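Local coordinates for protein TbpB (Actinobacillus pleuropneumoniae, PDB 3HOL) that probably serves as the surface lipoprotein of a bacterial transferrin receptor, capturing host transferrin so that its iron can be acquired, at residues A[239-242]-A[243-246]. Sequence-based numbering, arbitrary orientation.
Sequences YGPK and AEEM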
loop_
_atom_site.group_PDB
_atom_site.type_symbol
_atom_site.label_atom_id
_atom_site.label_comp_id
_atom_site.label_asym_id
_atom_site.label_seq_id
_atom_site.Cartn_x
_atom_site.Cartn_y
_atom_site.Cartn_z
ATOM N N TYR A 239 0.294 -6.458 5.992
ATOM C CA TYR A 239 1.264 -5.479 6.464
ATOM C C TYR A 239 2.502 -6.221 7.013
ATOM O O TYR A 239 2.437 -7.396 7.356
ATOM C CB TYR A 239 0.653 -4.651 7.581
ATOM C CG TYR A 239 -0.567 -3.818 7.202
ATOM C CD1 TYR A 239 -0.432 -2.470 6.887
ATOM C CD2 TYR A 239 -1.853 -4.369 7.227
ATOM C CE1 TYR A 239 -1.543 -1.677 6.578
ATOM C CE2 TYR A 239 -2.994 -3.583 6.913
ATOM C CZ TYR A 239 -2.818 -2.223 6.602
ATOM O OH TYR A 239 -3.896 -1.402 6.298
ATOM N N GLY A 240 3.615 -5.520 7.164
ATOM C CA GLY A 240 4.899 -6.216 7.302
ATOM C C GLY A 240 5.469 -6.418 5.914
ATOM O O GLY A 240 4.715 -6.698 4.964
ATOM N N PRO A 241 6.808 -6.314 5.769
ATOM C CA PRO A 241 7.378 -6.379 4.422
ATOM C C PRO A 241 7.028 -7.649 3.650
ATOM O O PRO A 241 6.992 -7.599 2.444
ATOM C CB PRO A 241 8.904 -6.364 4.668
ATOM C CG PRO A 241 9.059 -5.698 6.028
ATOM C CD PRO A 241 7.807 -5.955 6.808
ATOM N N LYS A 242 6.799 -8.749 4.366
ATOM C CA LYS A 242 6.456 -10.038 3.781
ATOM C C LYS A 242 5.058 -10.545 4.194
ATOM O O LYS A 242 4.834 -11.769 4.281
ATOM C CB LYS A 242 7.525 -11.076 4.131
ATOM C CG LYS A 242 8.910 -10.718 3.637
ATOM C CD LYS A 242 9.882 -11.663 4.299
ATOM C CE LYS A 242 11.312 -11.227 4.044
ATOM N NZ LYS A 242 11.760 -11.798 2.801
ATOM N N ALA A 243 4.122 -9.621 4.457
ATOM C CA ALA A 243 2.738 -10.010 4.833
ATOM C C ALA A 243 2.697 -10.877 6.127
ATOM O O ALA A 243 1.884 -11.790 6.266
ATOM C CB ALA A 243 2.017 -10.707 3.645
ATOM N N GLU A 244 3.584 -10.554 7.069
ATOM C CA GLU A 244 3.580 -11.185 8.375
ATOM C C GLU A 244 2.214 -11.069 9.087
ATOM O O GLU A 244 1.855 -11.946 9.817
ATOM C CB GLU A 244 4.653 -10.549 9.267
ATOM C CG GLU A 244 6.116 -10.876 8.824
ATOM C CD GLU A 244 6.748 -9.872 7.881
ATOM O OE1 GLU A 244 6.084 -9.165 7.084
ATOM O OE2 GLU A 244 7.976 -9.814 7.888
ATOM N N GLU A 245 1.473 -9.986 8.843
ATOM C CA GLU A 245 0.266 -9.680 9.614
ATOM C C GLU A 245 -0.798 -9.134 8.652
ATOM O O GLU A 245 -0.491 -8.830 7.464
ATOM C CB GLU A 245 0.594 -8.643 10.720
ATOM C CG GLU A 245 1.550 -9.261 11.809
ATOM C CD GLU A 245 2.058 -8.250 12.778
ATOM O OE1 GLU A 245 1.517 -7.125 12.854
ATOM O OE2 GLU A 245 3.030 -8.564 13.458
ATOM N N MET A 246 -2.045 -9.058 9.134
ATOM C CA MET A 246 -3.141 -8.573 8.294
ATOM C C MET A 246 -4.135 -7.830 9.181
ATOM O O MET A 246 -4.234 -8.097 10.394
ATOM C CB MET A 246 -3.821 -9.736 7.538
ATOM C CG MET A 246 -4.379 -10.804 8.507
ATOM S SD MET A 246 -5.327 -12.100 7.648
ATOM C CE MET A 246 -6.958 -11.251 7.415
#
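A beta hairpin joins strands 231-239 and 245-251 of the N-lobe barrel, and Tyr239 and Glu245 form the antiparallel hydrogen-bonded pair at its closed end. Tyr239 N gives a nearly straight bond to Glu245 O at 2.9 Å, and Glu245 N returns one to Tyr239 O at 3.1 Å. Past this pair the chain reverses through a type I turn from Gly240 to Ala243, closed by Ala243 N on Gly240 O at 3.0 Å. Glu244 and Glu245 both lie opposite Tyr239, a classic beta bulge where the returning strand begins. The Glu244 side chain folds back across the loop: its chain bends at chi2 (92°) and brings OE1 to Lys242 N at 2.8 Å. That N-H meets the syn side of the carboxylate, 34° out of its plane, while Pro241 CD lies 3.7 Å from Glu244 OE1. Gly240, with no side chain, lets the carboxylate come up against the backbone, its C 3.0 Å from Glu244 OE1. Tyr239 and Glu245 project from one face of the sheet; the Tyr239 hydroxyl is hydrogen-bonded to Arg206 NH1, and the Glu245 carboxylate accepts the backbone N-H groups of Gln82 and Tyr83.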